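Local structure of ABC transporter substrate binding protein (Ribose) (Agrobacterium vitis, 4WUT) at residues F37-K43 with Q265-G271; A143-V148 with L239-G243; A198-T203 with G225-I230; N219-I224 with F244-L250. The protein binds a sugar, here beta-D-fucopyranose, and probably delivers it to an ABC transporter as the periplasmic solute-binding component. All coordinates share one frame; numbering follows the deposited sequence.

Contact 1 of 4, residues F37-K43 with Q265-G271. With FCB (beta-D-fucopyranose), chain E.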
loop_
_atom_site.group_PDB
_atom_site.type_symbol
_atom_site.label_atom_id
_atom_site.label_comp_id
_atom_site.label_asym_id
_atom_site.label_seq_id
_atom_site.Cartn_x
_atom_site.Cartn_y
_atom_site.Cartn_z
ATOM N N PHE A 37 -6.939 0.238 -5.729
ATOM C CA PHE A 37 -6.185 -0.694 -4.903
ATOM C C PHE A 37 -7.115 -1.346 -3.873
ATOM O O PHE A 37 -7.169 -2.558 -3.780
ATOM C CB PHE A 37 -5.001 0.007 -4.216
ATOM C CG PHE A 37 -4.225 -0.888 -3.285
ATOM C CD1 PHE A 37 -4.585 -1.016 -1.958
ATOM C CD2 PHE A 37 -3.124 -1.601 -3.737
ATOM C CE1 PHE A 37 -3.879 -1.852 -1.108
ATOM C CE2 PHE A 37 -2.427 -2.436 -2.879
ATOM C CZ PHE A 37 -2.802 -2.547 -1.568
ATOM N N TRP A 38 -7.841 -0.538 -3.096
ATOM C CA TRP A 38 -8.694 -1.102 -2.047
ATOM C C TRP A 38 -9.871 -1.858 -2.648
ATOM O O TRP A 38 -10.335 -2.832 -2.063
ATOM C CB TRP A 38 -9.157 -0.040 -1.027
ATOM C CG TRP A 38 -8.007 0.514 -0.232
ATOM C CD1 TRP A 38 -7.536 1.790 -0.240
ATOM C CD2 TRP A 38 -7.150 -0.220 0.653
ATOM N NE1 TRP A 38 -6.448 1.901 0.598
ATOM C CE2 TRP A 38 -6.191 0.678 1.149
ATOM C CE3 TRP A 38 -7.106 -1.545 1.066
ATOM C CZ2 TRP A 38 -5.191 0.284 2.037
ATOM C CZ3 TRP A 38 -6.114 -1.935 1.945
ATOM C CH2 TRP A 38 -5.181 -1.024 2.433
ATOM N N GLN A 39 -10.318 -1.466 -3.844
ATOM C CA GLN A 39 -11.378 -2.219 -4.498
ATOM C C GLN A 39 -10.907 -3.615 -4.932
ATOM O O GLN A 39 -11.701 -4.555 -4.996
ATOM C CB GLN A 39 -11.950 -1.422 -5.668
ATOM C CG GLN A 39 -12.812 -0.262 -5.184
ATOM C CD GLN A 39 -13.010 0.834 -6.218
ATOM O OE1 GLN A 39 -12.611 0.706 -7.375
ATOM N NE2 GLN A 39 -13.624 1.936 -5.792
ATOM N N ASN A 40 -9.620 -3.749 -5.240
ATOM C CA ASN A 40 -9.074 -5.077 -5.540
ATOM C C ASN A 40 -8.952 -5.935 -4.268
ATOM O O ASN A 40 -9.199 -7.142 -4.304
ATOM C CB ASN A 40 -7.730 -4.985 -6.245
ATOM C CG ASN A 40 -7.449 -6.207 -7.121
ATOM O OD1 ASN A 40 -8.320 -6.660 -7.872
ATOM N ND2 ASN A 40 -6.247 -6.774 -6.993
ATOM N N VAL A 41 -8.599 -5.314 -3.146
ATOM C CA VAL A 41 -8.664 -6.023 -1.869
ATOM C C VAL A 41 -10.101 -6.502 -1.612
ATOM O O VAL A 41 -10.307 -7.655 -1.243
ATOM C CB VAL A 41 -8.175 -5.141 -0.721
ATOM C CG1 VAL A 41 -8.386 -5.844 0.630
ATOM C CG2 VAL A 41 -6.714 -4.786 -0.935
ATOM N N GLN A 42 -11.089 -5.628 -1.847
ATOM C CA GLN A 42 -12.496 -6.027 -1.701
ATOM C C GLN A 42 -12.837 -7.225 -2.595
ATOM O O GLN A 42 -13.564 -8.119 -2.188
ATOM C CB GLN A 42 -13.434 -4.866 -2.032
ATOM C CG GLN A 42 -14.913 -5.229 -1.865
ATOM C CD GLN A 42 -15.836 -4.066 -2.161
ATOM O OE1 GLN A 42 -15.497 -3.146 -2.917
ATOM N NE2 GLN A 42 -17.019 -4.106 -1.571
ATOM N N LYS A 43 -12.343 -7.214 -3.828
ATOM C CA LYS A 43 -12.580 -8.320 -4.750
ATOM C C LYS A 43 -12.125 -9.657 -4.150
ATOM O O LYS A 43 -12.850 -10.651 -4.212
ATOM C CB LYS A 43 -11.877 -8.041 -6.083
ATOM C CG LYS A 43 -12.272 -8.983 -7.206
ATOM C CD LYS A 43 -11.659 -8.541 -8.539
ATOM C CE LYS A 43 -11.695 -9.671 -9.564
ATOM N NZ LYS A 43 -10.904 -9.337 -10.786
ATOM N N GLN A 265 1.948 -5.227 -5.498
ATOM C CA GLN A 265 1.669 -6.023 -4.305
ATOM C C GLN A 265 0.591 -7.086 -4.539
ATOM O O GLN A 265 -0.035 -7.142 -5.593
ATOM C CB GLN A 265 1.221 -5.108 -3.163
ATOM C CG GLN A 265 2.105 -3.937 -2.917
ATOM C CD GLN A 265 1.583 -3.121 -1.767
ATOM O OE1 GLN A 265 1.754 -3.489 -0.602
ATOM N NE2 GLN A 265 0.904 -2.050 -2.076
ATOM N N GLY A 266 0.392 -7.951 -3.551
ATOM C CA GLY A 266 -0.645 -8.968 -3.613
ATOM C C GLY A 266 -1.941 -8.470 -3.003
ATOM O O GLY A 266 -2.429 -8.988 -1.985
ATOM N N SER A 267 -2.516 -7.449 -3.619
ATOM C CA SER A 267 -3.711 -6.827 -3.036
ATOM C C SER A 267 -4.933 -7.764 -2.976
ATOM O O SER A 267 -5.642 -7.840 -1.965
ATOM C CB SER A 267 -4.049 -5.516 -3.749
ATOM O OG SER A 267 -4.290 -5.694 -5.117
ATOM N N TYR A 268 -5.190 -8.478 -4.059
ATOM C CA TYR A 268 -6.269 -9.458 -4.057
ATOM C C TYR A 268 -6.031 -10.490 -2.965
ATOM O O TYR A 268 -6.952 -10.837 -2.247
ATOM C CB TYR A 268 -6.346 -10.130 -5.428
ATOM C CG TYR A 268 -7.458 -11.132 -5.637
ATOM C CD1 TYR A 268 -7.306 -12.454 -5.255
ATOM C CD2 TYR A 268 -8.635 -10.767 -6.273
ATOM C CE1 TYR A 268 -8.313 -13.390 -5.488
ATOM C CE2 TYR A 268 -9.640 -11.683 -6.501
ATOM C CZ TYR A 268 -9.479 -12.984 -6.106
ATOM O OH TYR A 268 -10.489 -13.899 -6.341
ATOM N N GLN A 269 -4.796 -10.979 -2.852
ATOM C CA GLN A 269 -4.455 -11.977 -1.849
ATOM C C GLN A 269 -4.694 -11.465 -0.420
ATOM O O GLN A 269 -5.164 -12.210 0.434
ATOM C CB GLN A 269 -2.995 -12.441 -2.000
ATOM C CG GLN A 269 -2.710 -13.659 -1.135
ATOM C CD GLN A 269 -1.244 -14.114 -1.094
ATOM O OE1 GLN A 269 -0.380 -13.633 -1.846
ATOM N NE2 GLN A 269 -0.965 -15.051 -0.192
HETATM N N MSE A 270 -4.397 -10.193 -0.156
HETATM C CA MSE A 270 -4.626 -9.654 1.176
HETATM C C MSE A 270 -6.093 -9.787 1.549
HETATM O O MSE A 270 -6.438 -10.151 2.682
HETATM C CB MSE A 270 -4.202 -8.188 1.245
HETATM C CG MSE A 270 -2.700 -7.964 1.139
HETATM SE SE MSE A 270 -2.307 -6.053 1.196
HETATM C CE MSE A 270 -0.677 -6.043 0.149
ATOM N N GLY A 271 -6.974 -9.483 0.603
ATOM C CA GLY A 271 -8.395 -9.614 0.839
ATOM C C GLY A 271 -8.829 -11.071 0.963
ATOM O O GLY A 271 -9.531 -11.430 1.900
HETATM C C1 FCB E . -0.863 0.872 -1.369
HETATM C C2 FCB E . -0.528 0.897 0.116
HETATM C C3 FCB E . -1.697 1.083 0.919
HETATM C C4 FCB E . -2.493 2.330 0.450
HETATM C C5 FCB E . -2.706 2.132 -1.076
HETATM C C6 FCB E . -3.500 3.306 -1.719
HETATM O O1 FCB E . 0.315 1.006 -2.011
HETATM O O2 FCB E . 0.056 -0.400 0.421
HETATM O O3 FCB E . -1.238 1.246 2.286
HETATM O O4 FCB E . -1.788 3.557 0.763
HETATM O O5 FCB E . -1.507 2.089 -1.718
#
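Part of the sugar pocket of a periplasmic binding protein is built at the N-terminal end of helix 36-49 and the entry to helix 267-282, where F37 meets Q265 and S267. The two helix segments cross at -46° with axes 6.7 Å apart. F37 has its CG anti to the backbone N (chi1 177°), which stands the ring between sugar and helix: beta-D-fucopyranose covers one face, and S267 CB lies over the opposite face at 4.0 Å from the ring centroid, a CH-pi contact. The Q265 amide is turned 23° from the ring plane, and Q265 NE2 comes within 3.4 Å of F37 CE2. Q265 NE2 donates to sugar O2 (3.1 Å) and also to D245, while OE1 is held by T131; the amide is thereby fixed in rotation. Behind the pocket, N40 ND2 gives S267 OG a nearly straight bond of 2.9 Å that lies in the amide plane. Further along, G271 CA meets V41 O at 3.4 Å as a CA-H...O contact, and K43 CG touches the edge of Y268 at CE2. An aromatic ring laid against a pyranose, with polar side chains gripping its hydroxyls, is typical of periplasmic sugar-binding sites.

Contact 2 of 4, residues A143-V148 with L239-G243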
loop_
_atom_site.group_PDB
_atom_site.type_symbol
_atom_site.label_atom_id
_atom_site.label_comp_id
_atom_site.label_asym_id
_atom_site.label_seq_id
_atom_site.Cartn_x
_atom_site.Cartn_y
_atom_site.Cartn_z
ATOM N N ALA A 143 16.265 -0.796 -8.511
ATOM C CA ALA A 143 15.806 -0.485 -9.869
ATOM C C ALA A 143 16.177 0.939 -10.258
ATOM O O ALA A 143 16.566 1.210 -11.396
ATOM C CB ALA A 143 14.292 -0.670 -9.985
HETATM N N MSE A 144 16.020 1.857 -9.316
HETATM C CA MSE A 144 16.372 3.243 -9.549
HETATM C C MSE A 144 17.853 3.397 -9.867
HETATM O O MSE A 144 18.214 3.975 -10.884
HETATM C CB MSE A 144 16.006 4.085 -8.316
HETATM C CG MSE A 144 16.294 5.547 -8.486
HETATM SE SE MSE A 144 15.074 6.429 -9.743
HETATM C CE MSE A 144 13.535 6.572 -8.564
ATOM N N ILE A 145 18.705 2.852 -9.001
ATOM C CA ILE A 145 20.153 2.960 -9.202
ATOM C C ILE A 145 20.613 2.322 -10.512
ATOM O O ILE A 145 21.465 2.878 -11.208
ATOM C CB ILE A 145 20.899 2.397 -7.970
ATOM C CG1 ILE A 145 20.738 3.389 -6.815
ATOM C CG2 ILE A 145 22.353 2.167 -8.281
ATOM C CD1 ILE A 145 21.133 2.822 -5.474
ATOM N N GLN A 146 20.048 1.181 -10.870
ATOM C CA GLN A 146 20.495 0.509 -12.071
ATOM C C GLN A 146 20.226 1.336 -13.314
ATOM O O GLN A 146 20.958 1.243 -14.289
ATOM C CB GLN A 146 19.879 -0.885 -12.121
ATOM C CG GLN A 146 20.449 -1.764 -10.997
ATOM C CD GLN A 146 21.966 -1.843 -11.047
ATOM O OE1 GLN A 146 22.666 -1.560 -10.073
ATOM N NE2 GLN A 146 22.458 -2.169 -12.198
ATOM N N LYS A 147 19.222 2.215 -13.270
ATOM C CA LYS A 147 18.920 3.016 -14.430
ATOM C C LYS A 147 19.549 4.400 -14.336
ATOM O O LYS A 147 20.027 4.933 -15.350
ATOM C CB LYS A 147 17.401 3.100 -14.651
ATOM C CG LYS A 147 16.986 3.932 -15.821
ATOM C CD LYS A 147 17.233 3.253 -17.147
ATOM C CE LYS A 147 17.062 4.253 -18.291
ATOM N NZ LYS A 147 17.995 5.428 -18.144
ATOM N N VAL A 148 19.625 4.947 -13.130
ATOM C CA VAL A 148 20.097 6.309 -12.914
ATOM C C VAL A 148 21.598 6.392 -12.690
ATOM O O VAL A 148 22.230 7.399 -13.027
ATOM C CB VAL A 148 19.390 6.924 -11.697
ATOM C CG1 VAL A 148 20.149 8.137 -11.170
ATOM C CG2 VAL A 148 17.938 7.268 -12.058
ATOM N N LEU A 239 13.496 11.457 -17.277
ATOM C CA LEU A 239 14.015 11.072 -15.972
ATOM C C LEU A 239 13.393 9.731 -15.646
ATOM O O LEU A 239 12.410 9.327 -16.267
ATOM C CB LEU A 239 13.723 12.108 -14.878
ATOM C CG LEU A 239 12.310 12.240 -14.314
ATOM C CD1 LEU A 239 12.352 13.133 -13.073
ATOM C CD2 LEU A 239 11.378 12.812 -15.374
ATOM N N VAL A 240 13.988 9.033 -14.684
ATOM C CA VAL A 240 13.594 7.684 -14.341
ATOM C C VAL A 240 12.556 7.720 -13.227
ATOM O O VAL A 240 12.838 8.136 -12.113
ATOM C CB VAL A 240 14.818 6.870 -13.875
ATOM C CG1 VAL A 240 14.424 5.457 -13.484
ATOM C CG2 VAL A 240 15.895 6.825 -14.977
ATOM N N ALA A 241 11.368 7.246 -13.537
ATOM C CA ALA A 241 10.282 7.223 -12.588
ATOM C C ALA A 241 9.913 5.792 -12.187
ATOM O O ALA A 241 9.749 4.901 -13.059
ATOM C CB ALA A 241 9.077 7.939 -13.175
ATOM N N ILE A 242 9.829 5.553 -10.879
ATOM C CA ILE A 242 9.461 4.251 -10.350
ATOM C C ILE A 242 8.249 4.404 -9.445
ATOM O O ILE A 242 8.236 5.294 -8.618
ATOM C CB ILE A 242 10.654 3.593 -9.635
ATOM C CG1 ILE A 242 11.760 3.334 -10.684
ATOM C CG2 ILE A 242 10.236 2.315 -8.929
ATOM C CD1 ILE A 242 12.916 2.517 -10.220
ATOM N N GLY A 243 7.245 3.552 -9.629
ATOM C CA GLY A 243 6.044 3.635 -8.820
ATOM C C GLY A 243 5.781 2.396 -7.990
ATOM O O GLY A 243 6.591 1.470 -7.957
#
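V240 and I242, alternate residues of one strand, send their side chains into the last turns of helix 133-148, which runs nearly antiparallel to the strand (167°) with axes 9.1 Å apart. V240 meets three helix residues. V240 CG2 takes K147 CG at 3.2 Å, tighter than ordinary van der Waals contact, and V148 CG2 at 3.6 Å; V240 CG1 faces M144 SE at 3.9 Å. M144 is modelled as selenomethionine: the turn at chi2 (71°) brings SE beside V240, the two side chains running antiparallel alongside one another, and a second at chi3 (77°) sets CE, which lies near V240 O. K147 CG, anti to the backbone N, lies against V240, and the chain turns only beyond it. I242 approaches end on: I242 CD1 sits 3.5 Å from A143 CB, again a close fit, and 3.3 Å from the backbone N of M144. No hydrogen bond spans the interface; most contacts are apolar, with K147 contributing its aliphatic CG at the exposed side. On the reverse of the strand, A241 packs on M226 and I230 of helix 220-232, so the central sheet carries helices on both faces, as in the three-layer alpha/beta/alpha lobes of periplasmic binding proteins.

Contact 3 of 4, residues A198-T203 with G225-I230. With CA (calcium ion), chain F.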
loop_
_atom_site.group_PDB
_atom_site.type_symbol
_atom_site.label_atom_id
_atom_site.label_comp_id
_atom_site.label_asym_id
_atom_site.label_seq_id
_atom_site.Cartn_x
_atom_site.Cartn_y
_atom_site.Cartn_z
ATOM N N ALA A 198 -0.435 14.811 -5.255
ATOM C CA ALA A 198 0.768 14.246 -5.861
ATOM C C ALA A 198 1.109 14.859 -7.213
ATOM O O ALA A 198 2.297 15.089 -7.524
ATOM C CB ALA A 198 0.628 12.732 -5.998
ATOM N N LEU A 199 0.085 15.116 -8.022
ATOM C CA LEU A 199 0.290 15.774 -9.314
ATOM C C LEU A 199 0.938 17.160 -9.101
ATOM O O LEU A 199 1.979 17.479 -9.694
ATOM C CB LEU A 199 -1.040 15.839 -10.075
ATOM C CG LEU A 199 -0.950 16.079 -11.586
ATOM C CD1 LEU A 199 -2.289 15.753 -12.238
ATOM C CD2 LEU A 199 -0.558 17.493 -11.860
ATOM N N ASN A 200 0.359 17.984 -8.236
ATOM C CA ASN A 200 0.920 19.294 -7.937
ATOM C C ASN A 200 2.324 19.198 -7.332
ATOM O O ASN A 200 3.231 19.875 -7.784
ATOM C CB ASN A 200 -0.002 20.059 -6.985
ATOM C CG ASN A 200 0.523 21.462 -6.662
ATOM O OD1 ASN A 200 0.962 22.192 -7.549
ATOM N ND2 ASN A 200 0.515 21.816 -5.381
ATOM N N GLN A 201 2.506 18.346 -6.327
ATOM C CA GLN A 201 3.819 18.224 -5.714
ATOM C C GLN A 201 4.880 17.784 -6.710
ATOM O O GLN A 201 5.989 18.274 -6.668
ATOM C CB GLN A 201 3.777 17.265 -4.517
ATOM C CG GLN A 201 3.001 17.811 -3.372
ATOM C CD GLN A 201 2.746 16.782 -2.279
ATOM O OE1 GLN A 201 2.683 15.578 -2.525
ATOM N NE2 GLN A 201 2.559 17.272 -1.072
ATOM N N THR A 202 4.542 16.853 -7.582
ATOM C CA THR A 202 5.469 16.448 -8.631
ATOM C C THR A 202 5.763 17.554 -9.632
ATOM O O THR A 202 6.903 17.800 -10.003
ATOM C CB THR A 202 4.953 15.209 -9.359
ATOM O OG1 THR A 202 4.842 14.132 -8.421
ATOM C CG2 THR A 202 5.942 14.779 -10.396
ATOM N N THR A 203 4.727 18.271 -10.062
ATOM C CA THR A 203 4.938 19.394 -10.950
ATOM C C THR A 203 5.930 20.395 -10.331
ATOM O O THR A 203 6.866 20.869 -10.972
ATOM C CB THR A 203 3.604 20.074 -11.251
ATOM O OG1 THR A 203 2.786 19.171 -12.016
ATOM C CG2 THR A 203 3.808 21.370 -12.051
ATOM N N GLY A 225 -0.456 10.394 -9.860
ATOM C CA GLY A 225 -0.281 11.826 -9.972
ATOM C C GLY A 225 1.096 12.195 -10.497
ATOM O O GLY A 225 1.242 13.144 -11.245
HETATM N N MSE A 226 2.102 11.474 -10.031
HETATM C CA MSE A 226 3.482 11.644 -10.475
HETATM C C MSE A 226 3.592 11.442 -11.983
HETATM O O MSE A 226 4.149 12.278 -12.687
HETATM C CB MSE A 226 4.364 10.629 -9.751
HETATM C CG MSE A 226 5.817 10.701 -10.141
HETATM SE SE MSE A 226 6.820 9.275 -9.288
HETATM C CE MSE A 226 6.142 7.769 -10.314
ATOM N N GLY A 227 3.046 10.341 -12.481
ATOM C CA GLY A 227 3.157 10.069 -13.894
ATOM C C GLY A 227 2.474 11.141 -14.708
ATOM O O GLY A 227 2.997 11.606 -15.723
ATOM N N ARG A 228 1.309 11.571 -14.248
ATOM C CA ARG A 228 0.562 12.584 -14.987
ATOM C C ARG A 228 1.328 13.901 -15.011
ATOM O O ARG A 228 1.352 14.584 -16.034
ATOM C CB ARG A 228 -0.822 12.778 -14.379
ATOM C CG ARG A 228 -1.713 11.591 -14.551
ATOM C CD ARG A 228 -3.124 11.841 -14.066
ATOM N NE ARG A 228 -3.932 10.641 -14.244
ATOM C CZ ARG A 228 -5.182 10.508 -13.824
ATOM N NH1 ARG A 228 -5.786 11.523 -13.222
ATOM N NH2 ARG A 228 -5.826 9.364 -14.019
ATOM N N ALA A 229 1.957 14.256 -13.895
ATOM C CA ALA A 229 2.791 15.458 -13.823
ATOM C C ALA A 229 3.968 15.414 -14.781
ATOM O O ALA A 229 4.274 16.404 -15.443
ATOM C CB ALA A 229 3.290 15.690 -12.397
ATOM N N ILE A 230 4.652 14.268 -14.826
ATOM C CA ILE A 230 5.788 14.108 -15.719
ATOM C C ILE A 230 5.365 14.296 -17.182
ATOM O O ILE A 230 6.013 14.997 -17.961
ATOM C CB ILE A 230 6.399 12.714 -15.524
ATOM C CG1 ILE A 230 7.064 12.610 -14.147
ATOM C CG2 ILE A 230 7.389 12.403 -16.607
ATOM C CD1 ILE A 230 7.410 11.215 -13.758
HETATM CA CA CA F . 2.306 24.208 -7.579
HETATM O O HOH W 1 3.488 18.914 -14.610
HETATM O O HOH W 2 2.203 24.257 -10.034
#
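L199, T202 and A229 account for most of the buried surface where two helix segments cross at -47°, their axes 7.4 Å apart. The closest approach of the backbones is at G225, whose carbonyl O receives a CA-H...O contact from L199 CA at 3.4 Å. L199, its CG anti to the backbone N (chi1 -161°), reaches alongside the second helix, and its CD1 meets R228 CB across a right angle. A229 CB is wedged among T202 CG2, a tight 3.4 Å away, L199 O and T203 OG1. The polar branch of T202 lies over M226 CA, but its hydroxyl is bonded back to A198 O, which it and T202 N reach from opposite faces of the carbonyl plane. A water donates to both T203 OG1 and A229 O, bridging the helices. N200, which takes no part in the interface, binds a calcium ion through OD1 at 2.4 Å, with D204 and a water. Helices 195-208 and 220-232 lie side by side over one sheet face, T202, M226 and I230 resting on I215 of strand 214-217.

Contact 4 of 4, residues N219-I224 with F244-L250. With FCB (beta-D-fucopyranose), chain E.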
loop_
_atom_site.group_PDB
_atom_site.type_symbol
_atom_site.label_atom_id
_atom_site.label_comp_id
_atom_site.label_asym_id
_atom_site.label_seq_id
_atom_site.Cartn_x
_atom_site.Cartn_y
_atom_site.Cartn_z
ATOM N N ASN A 219 3.067 4.992 -3.563
ATOM C CA ASN A 219 1.830 4.231 -3.600
ATOM C C ASN A 219 0.990 4.603 -4.822
ATOM O O ASN A 219 1.362 5.479 -5.613
ATOM C CB ASN A 219 1.024 4.350 -2.293
ATOM C CG ASN A 219 0.214 5.635 -2.183
ATOM O OD1 ASN A 219 0.442 6.630 -2.872
ATOM N ND2 ASN A 219 -0.745 5.620 -1.270
ATOM N N GLU A 220 -0.135 3.927 -4.950
ATOM C CA GLU A 220 -0.949 4.015 -6.159
ATOM C C GLU A 220 -1.328 5.461 -6.554
ATOM O O GLU A 220 -0.963 5.929 -7.645
ATOM C CB GLU A 220 -2.178 3.100 -6.057
ATOM C CG GLU A 220 -3.074 3.144 -7.293
ATOM C CD GLU A 220 -4.371 2.369 -7.082
ATOM O OE1 GLU A 220 -5.216 2.815 -6.272
ATOM O OE2 GLU A 220 -4.547 1.298 -7.691
ATOM N N PRO A 221 -2.043 6.190 -5.679
ATOM C CA PRO A 221 -2.436 7.527 -6.123
ATOM C C PRO A 221 -1.243 8.466 -6.307
ATOM O O PRO A 221 -1.269 9.362 -7.154
ATOM C CB PRO A 221 -3.342 8.022 -4.999
ATOM C CG PRO A 221 -2.922 7.199 -3.795
ATOM C CD PRO A 221 -2.640 5.863 -4.377
ATOM N N THR A 222 -0.193 8.272 -5.531
ATOM C CA THR A 222 0.949 9.163 -5.608
ATOM C C THR A 222 1.650 8.922 -6.938
ATOM O O THR A 222 2.058 9.863 -7.612
ATOM C CB THR A 222 1.905 8.973 -4.419
ATOM O OG1 THR A 222 1.204 9.173 -3.181
ATOM C CG2 THR A 222 3.057 9.894 -4.500
ATOM N N ALA A 223 1.784 7.649 -7.298
ATOM C CA ALA A 223 2.475 7.321 -8.541
ATOM C C ALA A 223 1.682 7.746 -9.757
ATOM O O ALA A 223 2.267 8.127 -10.781
ATOM C CB ALA A 223 2.762 5.824 -8.574
ATOM N N ILE A 224 0.355 7.680 -9.680
ATOM C CA ILE A 224 -0.485 8.143 -10.786
ATOM C C ILE A 224 -0.357 9.657 -10.952
ATOM O O ILE A 224 -0.148 10.174 -12.046
ATOM C CB ILE A 224 -1.945 7.738 -10.583
ATOM C CG1 ILE A 224 -2.062 6.207 -10.651
ATOM C CG2 ILE A 224 -2.825 8.406 -11.656
ATOM C CD1 ILE A 224 -3.376 5.637 -10.281
ATOM N N PHE A 244 4.656 2.439 -7.275
ATOM C CA PHE A 244 4.062 1.290 -6.611
ATOM C C PHE A 244 2.642 1.113 -7.140
ATOM O O PHE A 244 1.952 2.091 -7.464
ATOM C CB PHE A 244 4.030 1.453 -5.075
ATOM C CG PHE A 244 5.146 0.731 -4.371
ATOM C CD1 PHE A 244 6.441 1.217 -4.441
ATOM C CD2 PHE A 244 4.914 -0.440 -3.656
ATOM C CE1 PHE A 244 7.481 0.567 -3.804
ATOM C CE2 PHE A 244 5.948 -1.088 -2.999
ATOM C CZ PHE A 244 7.245 -0.588 -3.099
ATOM N N ASP A 245 2.259 -0.156 -7.226
ATOM C CA ASP A 245 0.928 -0.637 -7.491
ATOM C C ASP A 245 0.657 -0.785 -8.995
ATOM O O ASP A 245 1.515 -0.478 -9.819
ATOM C CB ASP A 245 -0.116 0.173 -6.712
ATOM C CG ASP A 245 0.070 0.043 -5.214
ATOM O OD1 ASP A 245 0.230 -1.107 -4.750
ATOM O OD2 ASP A 245 0.094 1.067 -4.516
ATOM N N GLY A 246 -0.509 -1.310 -9.339
ATOM C CA GLY A 246 -0.675 -1.919 -10.637
ATOM C C GLY A 246 -2.030 -1.763 -11.288
ATOM O O GLY A 246 -2.495 -2.681 -11.956
ATOM N N ASN A 247 -2.678 -0.613 -11.101
ATOM C CA ASN A 247 -3.954 -0.429 -11.777
ATOM C C ASN A 247 -3.765 -0.082 -13.251
ATOM O O ASN A 247 -2.646 -0.068 -13.749
ATOM C CB ASN A 247 -4.794 0.627 -11.056
ATOM C CG ASN A 247 -4.421 2.035 -11.422
ATOM O OD1 ASN A 247 -3.329 2.327 -11.911
ATOM N ND2 ASN A 247 -5.344 2.956 -11.142
ATOM N N GLN A 248 -4.858 0.213 -13.939
ATOM C CA GLN A 248 -4.790 0.479 -15.383
ATOM C C GLN A 248 -3.891 1.682 -15.718
ATOM O O GLN A 248 -3.103 1.632 -16.666
ATOM C CB GLN A 248 -6.195 0.680 -15.952
ATOM C CG GLN A 248 -7.094 -0.546 -15.841
ATOM C CD GLN A 248 -6.498 -1.782 -16.491
ATOM O OE1 GLN A 248 -6.074 -1.754 -17.655
ATOM N NE2 GLN A 248 -6.468 -2.881 -15.742
ATOM N N ASP A 249 -3.979 2.764 -14.952
ATOM C CA ASP A 249 -3.157 3.941 -15.248
ATOM C C ASP A 249 -1.667 3.602 -15.154
ATOM O O ASP A 249 -0.861 4.043 -15.956
ATOM C CB ASP A 249 -3.426 5.086 -14.270
ATOM C CG ASP A 249 -4.861 5.551 -14.276
ATOM O OD1 ASP A 249 -5.186 6.430 -15.083
ATOM O OD2 ASP A 249 -5.659 5.063 -13.450
ATOM N N LEU A 250 -1.292 2.881 -14.112
ATOM C CA LEU A 250 0.106 2.540 -13.901
ATOM C C LEU A 250 0.606 1.541 -14.950
ATOM O O LEU A 250 1.730 1.665 -15.447
ATOM C CB LEU A 250 0.314 2.036 -12.470
ATOM C CG LEU A 250 0.042 3.130 -11.425
ATOM C CD1 LEU A 250 -0.057 2.558 -10.019
ATOM C CD2 LEU A 250 1.135 4.164 -11.506
HETATM C C1 FCB E . -0.863 0.872 -1.369
HETATM C C2 FCB E . -0.528 0.897 0.116
HETATM C C3 FCB E . -1.697 1.083 0.919
HETATM C C4 FCB E . -2.493 2.330 0.450
HETATM C C5 FCB E . -2.706 2.132 -1.076
HETATM C C6 FCB E . -3.500 3.306 -1.719
HETATM O O1 FCB E . 0.315 1.006 -2.011
HETATM O O2 FCB E . 0.056 -0.400 0.421
HETATM O O3 FCB E . -1.238 1.246 2.286
HETATM O O4 FCB E . -1.788 3.557 0.763
HETATM O O5 FCB E . -1.507 2.089 -1.718
#
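Two strand-to-helix turns lie side by side here, with CA atoms pairing N219 to F244 at 4.8 Å and E220 to D245 at 5.2 Å. D245 OD2 points at the start of helix 220-232, 2.9 Å from E220 N, and accepts a short 2.5 Å bond from the anomeric hydroxyl O1 of beta-D-fucopyranose. N219 gives its ND2 to sugar O4 while its OD1 caps the helix, taking T222 N and T222 OG1 from opposite faces of the amide plane. N247 likewise caps helix 248-255, its OD1 accepting from L250 N at 3.0 Å. E220 runs extended across N247 at a right angle, OE2 resting 3.4 Å from N247 CB and held by Y313 and T36. On the apolar part of the contact, L250 CD2 meets A223 CB at 3.7 Å, and I224 CG1 packs across L250 CG. The I224 CD1 methyl reaches N247 ND2. Binding residues set at the C-terminal ends of neighbouring parallel strands, next to capped helix N termini, are characteristic of the ligand cleft in this alpha/beta fold.

How the contacts relate
From the N terminus, the chain reaches helix 36-49 first, and contact 1 closes the widest loop when residues 265-271 return to it; the other three contacts are nested inside. Contact 2 then opens at residues 143-148 and closes on strand 240-244, enclosing contact 3. Contact 4 starts inside the loops of both contacts 2 and 3 and ends beyond each, crossing both and sharing helix 220-232 with contact 3. The F37 backbone N of contact 1 probably bonds E220 of contact 4, and both contacts share the sugar; a salt bridge, R228 to D249, joins contacts 3 and 4. Together they run from the cleft to both helical layers beside strand 240-244.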